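Long-range contacts in BIFUNCTIONAL PROTEIN Proline utilization A (PutA) (Corynebacterium freiburgense, PDB 5UX5), which probably catalyses both steps of proline oxidation to glutamate, joining an FAD-dependent proline dehydrogenase and an NAD-dependent aldehyde dehydrogenase in one chain: residues L162-E166 with D746-R752; H579-H585 with L910-I916; R940-D945 with L1045-R1049. One frame throughout, in Å; residues are numbered along the deposited sequence.

Contact 1 of 3, residues L162-E166 with D746-R752; sequences LGDGE and DATRTLR
Asp-164 meets Thr-750 and Arg-752 where helix 164-178 of the proline dehydrogenase TIM barrel starts against the C-terminal part of helix 740-750 in the aldehyde dehydrogenase part, so the contact is an interface between the two catalytic domains. The backbone N of Asp-164 donates to Thr-750 OG1, which in turn donates to Asp-746 O. Beyond the main chain, Asp-164 CB lies 3.7 Å from Thr-750 OG1. With CG beside its own backbone N (chi1 -76°), the carboxylate is carried past Thr-750 CG2, which packs against CG. At the tip, OD2 is gripped by both terminal nitrogens of Arg-752: OD2 receives NH2, 2.9 Å away, on its syn lone pair, and NH1 nearly along its C-O bond. The two charged groups approach end-on from opposite directions, their planes only 19° apart. OD1 makes a further salt bridge, to Arg-212.

The N-cap residue is Gly-163, which, being glycine, has no side chain to cap the first amides. A carboxylate from the other domain does so: Asp-746 spans two successive N-H groups, and its negative charge, set at the N-terminus of helix 164-178, would probably be stabilised by the helix dipole. Asp-746 OD1 accepts from Gly-165 N at 2.8 Å through its syn lone pair, while Asp-746 OD2 receives Glu-166 N at 2.9 Å, 23° out of the carboxylate plane.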
# COMPACT_ATOMS: atom_id res chain seq x y z
N LEU A 162 10.68 9.65 -10.37
CA LEU A 162 9.27 9.72 -10.00
C LEU A 162 8.39 10.38 -11.05
O LEU A 162 7.17 10.19 -11.01
CB LEU A 162 9.13 10.47 -8.67
CG LEU A 162 9.98 9.76 -7.60
CD1 LEU A 162 9.98 10.45 -6.25
CD2 LEU A 162 9.52 8.33 -7.44
N GLY A 163 8.97 11.12 -12.01
CA GLY A 163 8.17 11.79 -13.02
C GLY A 163 8.80 11.72 -14.40
O GLY A 163 9.93 11.27 -14.57
N ASP A 164 8.05 12.19 -15.40
CA ASP A 164 8.58 12.16 -16.76
C ASP A 164 9.76 13.11 -16.95
O ASP A 164 10.57 12.91 -17.85
CB ASP A 164 7.50 12.50 -17.79
CG ASP A 164 6.53 11.34 -18.03
OD1 ASP A 164 6.94 10.14 -17.95
OD2 ASP A 164 5.35 11.67 -18.31
N GLY A 165 9.85 14.16 -16.13
CA GLY A 165 10.95 15.11 -16.20
C GLY A 165 12.28 14.44 -15.95
O GLY A 165 13.19 14.52 -16.78
N GLU A 166 12.43 13.81 -14.79
CA GLU A 166 13.67 13.11 -14.51
C GLU A 166 13.86 11.90 -15.40
O GLU A 166 15.00 11.54 -15.71
CB GLU A 166 13.72 12.70 -13.05
CG GLU A 166 15.01 12.02 -12.64
CD GLU A 166 16.26 12.86 -12.83
OE1 GLU A 166 16.18 14.13 -12.76
OE2 GLU A 166 17.33 12.22 -12.98
N ASP A 746 7.21 17.08 -10.42
CA ASP A 746 7.47 16.17 -11.54
C ASP A 746 6.56 14.95 -11.49
O ASP A 746 5.97 14.54 -12.50
CB ASP A 746 8.95 15.77 -11.53
CG ASP A 746 9.36 15.01 -12.79
OD1 ASP A 746 8.63 15.09 -13.80
OD2 ASP A 746 10.44 14.36 -12.78
N ALA A 747 6.41 14.36 -10.31
CA ALA A 747 5.56 13.18 -10.18
C ALA A 747 4.09 13.51 -10.47
O ALA A 747 3.37 12.68 -11.04
CB ALA A 747 5.72 12.59 -8.78
N THR A 748 3.62 14.69 -10.06
CA THR A 748 2.21 15.02 -10.26
C THR A 748 1.90 15.28 -11.73
O THR A 748 0.89 14.80 -12.26
CB THR A 748 1.85 16.22 -9.39
OG1 THR A 748 2.13 15.88 -8.04
CG2 THR A 748 0.38 16.54 -9.50
N ARG A 749 2.75 16.05 -12.41
CA ARG A 749 2.56 16.25 -13.85
C ARG A 749 2.60 14.92 -14.62
O ARG A 749 2.09 14.86 -15.74
CB ARG A 749 3.61 17.22 -14.39
CG ARG A 749 3.59 18.60 -13.76
CD ARG A 749 4.28 19.65 -14.67
NE ARG A 749 4.25 21.03 -14.16
CZ ARG A 749 3.18 21.83 -14.13
NH1 ARG A 749 1.98 21.43 -14.58
NH2 ARG A 749 3.29 23.07 -13.65
N THR A 750 3.20 13.86 -14.05
CA THR A 750 3.32 12.58 -14.76
C THR A 750 2.09 11.67 -14.64
O THR A 750 1.93 10.77 -15.46
CB THR A 750 4.59 11.85 -14.28
OG1 THR A 750 5.73 12.66 -14.57
CG2 THR A 750 4.80 10.52 -14.97
N LEU A 751 1.20 11.87 -13.67
CA LEU A 751 0.01 11.04 -13.58
C LEU A 751 -0.81 11.06 -14.86
O LEU A 751 -1.09 12.13 -15.42
CB LEU A 751 -0.86 11.49 -12.41
CG LEU A 751 -0.32 11.19 -11.03
CD1 LEU A 751 -1.06 12.04 -10.03
CD2 LEU A 751 -0.48 9.70 -10.74
N ARG A 752 -1.26 9.88 -15.30
CA ARG A 752 -2.08 9.74 -16.50
C ARG A 752 -3.55 9.84 -16.08
O ARG A 752 -4.07 8.96 -15.38
CB ARG A 752 -1.85 8.40 -17.19
CG ARG A 752 -0.42 8.06 -17.62
CD ARG A 752 0.33 9.12 -18.40
NE ARG A 752 1.74 8.75 -18.48
CZ ARG A 752 2.75 9.61 -18.65
NH1 ARG A 752 2.51 10.93 -18.76
NH2 ARG A 752 4.00 9.15 -18.69

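Contact 2 of 3, residues H579-H585 with L910-I916; sequences HSKFTPH and LGTWEDI
Phe-582 and Trp-913 form the dense side of this contact, packed on one face of a pair of strands. Phe-582 CB sits over the indole, 3.5 Å from the centroid of the six-membered ring of Trp-913 and close to its normal. The phenyl ring then runs on obliquely past the five-membered ring, its plane turned 48° from it, and Phe-582 CD1 comes 3.2 Å from Trp-913 NE1. That nitrogen donates to Ala-908 O, which fixes the rotation of the indole, and Arg-1050 adds a cation-pi contact. Leu-574 of helix 550-574 touches both side chains.

Strand 911-915 runs antiparallel to strand 580-591, a member of the mixed sheet of the Rossmann-type NAD-binding domain of the aldehyde dehydrogenase part. Lys-581 with Glu-914 and Thr-583 with Thr-912 are hydrogen-bonded pairs, and the Thr-583 N to Thr-912 O bond measures 2.9 Å. Past the end of the ladder, His-585 N still reaches Leu-910 O, and the imidazole folds back so that Gly-911 CA lies over its face, 3.7 Å from the ring centroid.

On the other face the packing is sparse and open to solvent. Lys-581 and Glu-914 lie side by side there, pointing the same way; Lys-581 CE comes within 3.0 Å of Glu-914 OE2, but the NZ to OE2 ion pair between them is long, at 3.6 Å. Ile-916 CG2 rests on Lys-581 CB at 3.7 Å.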
# COMPACT_ATOMS: atom_id res chain seq x y z
N HIS A 579 -17.69 -10.72 32.15
CA HIS A 579 -18.54 -10.16 33.18
C HIS A 579 -19.72 -9.37 32.65
O HIS A 579 -20.46 -8.78 33.45
CB HIS A 579 -17.67 -9.31 34.10
CG HIS A 579 -16.54 -10.08 34.70
ND1 HIS A 579 -16.70 -10.90 35.80
CD2 HIS A 579 -15.25 -10.21 34.32
CE1 HIS A 579 -15.55 -11.47 36.09
NE2 HIS A 579 -14.65 -11.08 35.20
N SER A 580 -19.96 -9.39 31.34
CA SER A 580 -21.10 -8.75 30.71
C SER A 580 -21.65 -9.64 29.60
O SER A 580 -20.96 -10.53 29.10
CB SER A 580 -20.72 -7.39 30.13
OG SER A 580 -19.39 -7.43 29.65
N LYS A 581 -22.90 -9.40 29.23
CA LYS A 581 -23.57 -10.19 28.21
C LYS A 581 -24.10 -9.28 27.11
O LYS A 581 -24.71 -8.24 27.40
CB LYS A 581 -24.72 -11.04 28.79
CG LYS A 581 -25.42 -11.91 27.73
CD LYS A 581 -26.56 -12.79 28.26
CE LYS A 581 -27.75 -12.01 28.77
NZ LYS A 581 -28.90 -12.90 29.11
N PHE A 582 -23.90 -9.69 25.86
CA PHE A 582 -24.27 -8.88 24.71
C PHE A 582 -25.62 -9.34 24.16
O PHE A 582 -25.91 -10.53 24.12
CB PHE A 582 -23.19 -8.98 23.63
CG PHE A 582 -23.50 -8.27 22.35
CD1 PHE A 582 -23.39 -6.88 22.26
CD2 PHE A 582 -23.84 -9.00 21.21
CE1 PHE A 582 -23.64 -6.21 21.06
CE2 PHE A 582 -24.09 -8.34 20.01
CZ PHE A 582 -23.99 -6.94 19.94
N THR A 583 -26.45 -8.38 23.79
CA THR A 583 -27.73 -8.66 23.13
C THR A 583 -27.77 -7.85 21.84
O THR A 583 -27.80 -6.60 21.90
CB THR A 583 -28.90 -8.31 24.04
OG1 THR A 583 -28.79 -9.10 25.23
CG2 THR A 583 -30.23 -8.60 23.34
N PRO A 584 -27.78 -8.49 20.68
CA PRO A 584 -27.75 -7.74 19.42
C PRO A 584 -29.03 -6.98 19.15
O PRO A 584 -30.12 -7.33 19.61
CB PRO A 584 -27.55 -8.82 18.36
CG PRO A 584 -28.07 -10.10 19.00
CD PRO A 584 -27.69 -9.95 20.47
N HIS A 585 -28.87 -5.91 18.38
CA HIS A 585 -29.96 -5.25 17.66
C HIS A 585 -30.72 -6.27 16.81
O HIS A 585 -30.18 -7.32 16.45
CB HIS A 585 -29.39 -4.16 16.74
CG HIS A 585 -28.75 -3.01 17.45
ND1 HIS A 585 -27.73 -2.27 16.88
CD2 HIS A 585 -29.01 -2.43 18.64
CE1 HIS A 585 -27.37 -1.31 17.71
NE2 HIS A 585 -28.14 -1.38 18.78
N LEU A 910 -23.08 -3.08 17.90
CA LEU A 910 -24.37 -3.26 17.24
C LEU A 910 -25.33 -4.02 18.15
O LEU A 910 -25.99 -5.00 17.79
CB LEU A 910 -24.18 -3.96 15.90
CG LEU A 910 -23.34 -3.09 14.93
CD1 LEU A 910 -23.29 -3.68 13.55
CD2 LEU A 910 -23.86 -1.63 14.87
N GLY A 911 -25.43 -3.51 19.37
CA GLY A 911 -26.30 -4.12 20.35
C GLY A 911 -26.17 -3.39 21.66
O GLY A 911 -25.75 -2.23 21.70
N THR A 912 -26.51 -4.08 22.73
CA THR A 912 -26.44 -3.49 24.06
C THR A 912 -25.83 -4.49 25.01
O THR A 912 -25.99 -5.70 24.83
CB THR A 912 -27.83 -3.09 24.54
OG1 THR A 912 -28.75 -4.16 24.28
CG2 THR A 912 -28.29 -1.82 23.81
N TRP A 913 -25.12 -3.99 26.03
CA TRP A 913 -24.46 -4.83 27.02
C TRP A 913 -25.07 -4.63 28.40
O TRP A 913 -25.53 -3.54 28.74
CB TRP A 913 -22.95 -4.53 27.09
CG TRP A 913 -22.18 -4.96 25.88
CD1 TRP A 913 -22.08 -4.29 24.70
CD2 TRP A 913 -21.43 -6.17 25.71
NE1 TRP A 913 -21.30 -4.99 23.81
CE2 TRP A 913 -20.89 -6.15 24.40
CE3 TRP A 913 -21.17 -7.27 26.54
CZ2 TRP A 913 -20.12 -7.20 23.90
CZ3 TRP A 913 -20.38 -8.30 26.04
CH2 TRP A 913 -19.87 -8.26 24.74
N GLU A 914 -25.06 -5.70 29.19
CA GLU A 914 -25.56 -5.66 30.56
C GLU A 914 -24.60 -6.38 31.49
O GLU A 914 -23.99 -7.38 31.11
CB GLU A 914 -26.94 -6.30 30.67
CG GLU A 914 -26.99 -7.80 30.35
CD GLU A 914 -28.40 -8.40 30.46
OE1 GLU A 914 -29.20 -7.93 31.30
OE2 GLU A 914 -28.72 -9.32 29.69
N ASP A 915 -24.47 -5.87 32.71
CA ASP A 915 -23.73 -6.62 33.73
C ASP A 915 -24.41 -7.97 34.01
O ASP A 915 -25.64 -8.10 33.95
CB ASP A 915 -23.63 -5.79 35.02
CG ASP A 915 -22.56 -4.72 34.96
OD1 ASP A 915 -21.46 -5.00 34.47
OD2 ASP A 915 -22.81 -3.59 35.41
N ILE A 916 -23.60 -8.99 34.27
CA ILE A 916 -24.09 -10.28 34.75
C ILE A 916 -23.43 -10.60 36.09
O ILE A 916 -22.48 -9.95 36.52
CB ILE A 916 -23.86 -11.44 33.75
CG1 ILE A 916 -22.37 -11.70 33.48
CG2 ILE A 916 -24.63 -11.24 32.46
CD1 ILE A 916 -22.16 -12.75 32.37

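Contact 3 of 3, residues R940-D945 with L1045-R1049; sequences RAAALD and LADGR
Leu-944 and Asp-945 both set CG beside the backbone N (chi1 -65° and -74°), which lays the leucine against Asp-1047 and turns the aspartate toward Gly-1048. Leu-944 continues in an extended form, so that CD1 reaches Asp-1047 CA at 3.8 Å while its CB rests against Ala-1046 O. The same CD1 also stands over one face of the Arg-940 guanidinium. Arg-940 is stretched out from CG to NE, and its aliphatic part passes alongside Ala-1046, with CD 4.0 Å from the methyl CB of that alanine; its charged end goes on to Ser-918 OG.

No hydrogen bond joins the two segments. Between them the backbones come together at small residues, Ala-941 CA making a CA-H...O contact of 3.3 Å to Ala-1046 O. Where Gly-1048 follows, the side chain of Asp-945 closes in, OD1 3.0 Å from Gly-1048 CA; the salt bridge of that oxygen goes to Arg-989. The short helix 1048-1051 begins here. Asp-1047 stands at its N-cap and accepts from Arg-1049 N with OD1, at 3.3 Å and from above the carboxylate plane, while OD2 is hydrogen-bonded to Ser-580 OG.

Helix 936-953 is thus packed on the turn that leads into helix 1048-1051, in the C-terminal region of the chain. Arg-989 of helix 984-997 lies beside Ala-941 and also donates to Leu-1045 O, tying that helix to the turn, and from strand 911-915 Asp-915 accepts the backbone N-H groups of Ala-1046 and Asp-1047.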
# COMPACT_ATOMS: atom_id res chain seq x y z
N ARG A 940 -16.92 -3.75 42.56
CA ARG A 940 -16.92 -4.64 41.42
C ARG A 940 -16.47 -3.91 40.16
O ARG A 940 -15.76 -4.48 39.33
CB ARG A 940 -18.33 -5.22 41.25
CG ARG A 940 -18.48 -6.12 40.06
CD ARG A 940 -19.91 -6.54 39.90
NE ARG A 940 -20.05 -7.40 38.74
CZ ARG A 940 -19.65 -8.66 38.74
NH1 ARG A 940 -19.08 -9.15 39.83
NH2 ARG A 940 -19.79 -9.43 37.66
N ALA A 941 -16.85 -2.63 40.01
CA ALA A 941 -16.42 -1.82 38.88
C ALA A 941 -14.95 -1.43 38.99
O ALA A 941 -14.28 -1.26 37.97
CB ALA A 941 -17.28 -0.57 38.74
N ALA A 942 -14.45 -1.22 40.22
CA ALA A 942 -13.03 -0.92 40.37
C ALA A 942 -12.17 -2.10 39.93
O ALA A 942 -11.12 -1.90 39.31
CB ALA A 942 -12.70 -0.57 41.82
N ALA A 943 -12.58 -3.32 40.27
CA ALA A 943 -11.77 -4.49 39.96
C ALA A 943 -11.80 -4.80 38.48
O ALA A 943 -10.76 -5.14 37.89
CB ALA A 943 -12.25 -5.71 40.76
N LEU A 944 -12.98 -4.71 37.88
CA LEU A 944 -13.13 -5.03 36.47
C LEU A 944 -12.42 -4.01 35.58
O LEU A 944 -11.93 -4.37 34.50
CB LEU A 944 -14.62 -5.14 36.12
CG LEU A 944 -15.31 -6.32 36.83
CD1 LEU A 944 -16.78 -6.42 36.51
CD2 LEU A 944 -14.64 -7.61 36.51
N ASP A 945 -12.35 -2.75 36.02
CA ASP A 945 -11.53 -1.76 35.33
C ASP A 945 -10.07 -2.18 35.33
O ASP A 945 -9.39 -2.13 34.30
CB ASP A 945 -11.69 -0.38 35.96
CG ASP A 945 -13.05 0.27 35.64
OD1 ASP A 945 -13.77 -0.23 34.75
OD2 ASP A 945 -13.39 1.31 36.26
N LEU A 1045 -22.34 0.38 33.39
CA LEU A 1045 -21.91 -1.00 33.61
C LEU A 1045 -20.76 -1.07 34.60
O LEU A 1045 -19.83 -0.25 34.57
CB LEU A 1045 -21.47 -1.68 32.32
CG LEU A 1045 -22.56 -1.71 31.27
CD1 LEU A 1045 -22.10 -2.56 30.08
CD2 LEU A 1045 -23.86 -2.19 31.84
N ALA A 1046 -20.84 -2.06 35.48
CA ALA A 1046 -19.71 -2.38 36.33
C ALA A 1046 -18.54 -2.84 35.49
O ALA A 1046 -17.39 -2.52 35.79
CB ALA A 1046 -20.11 -3.43 37.36
N ASP A 1047 -18.82 -3.61 34.43
CA ASP A 1047 -17.77 -4.20 33.61
C ASP A 1047 -17.04 -3.12 32.84
O ASP A 1047 -17.52 -2.65 31.80
CB ASP A 1047 -18.34 -5.23 32.63
CG ASP A 1047 -17.26 -6.22 32.12
OD1 ASP A 1047 -16.06 -6.02 32.43
OD2 ASP A 1047 -17.59 -7.18 31.40
N GLY A 1048 -15.83 -2.78 33.28
CA GLY A 1048 -15.03 -1.80 32.57
C GLY A 1048 -14.64 -2.22 31.17
O GLY A 1048 -14.39 -1.35 30.32
N ARG A 1049 -14.60 -3.53 30.90
CA ARG A 1049 -14.35 -3.98 29.54
C ARG A 1049 -15.33 -3.34 28.57
O ARG A 1049 -14.98 -3.12 27.41
CB ARG A 1049 -14.43 -5.50 29.44
CG ARG A 1049 -14.04 -6.05 28.08
CD ARG A 1049 -12.66 -5.53 27.66
NE ARG A 1049 -12.24 -5.98 26.33
CZ ARG A 1049 -12.55 -5.36 25.18
NH1 ARG A 1049 -13.30 -4.27 25.19
NH2 ARG A 1049 -12.13 -5.83 24.01

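Contacts 2 and 3 adjoin, their centres about 14 Å apart, whereas contact 1 lies on the opposite side of the chain's centre, its centre about 54 Å from that of contact 2. Contact 3 is buried, contact 1 partly buried and contact 2 superficial. Their chemistry differs: contact 1, between catalytic domains, rests on carboxylates meeting amides and an arginine; contact 2 is a strand ladder with one aromatic face; contact 3 packs alanines, a glycine and a leucine without a cross-segment hydrogen bond, most of its charged ends being held by residues elsewhere. Among these is Ser-580 of contact 2, which with Asp-915 links strands 580-591 and 911-915 to the turn before helix 1048-1051.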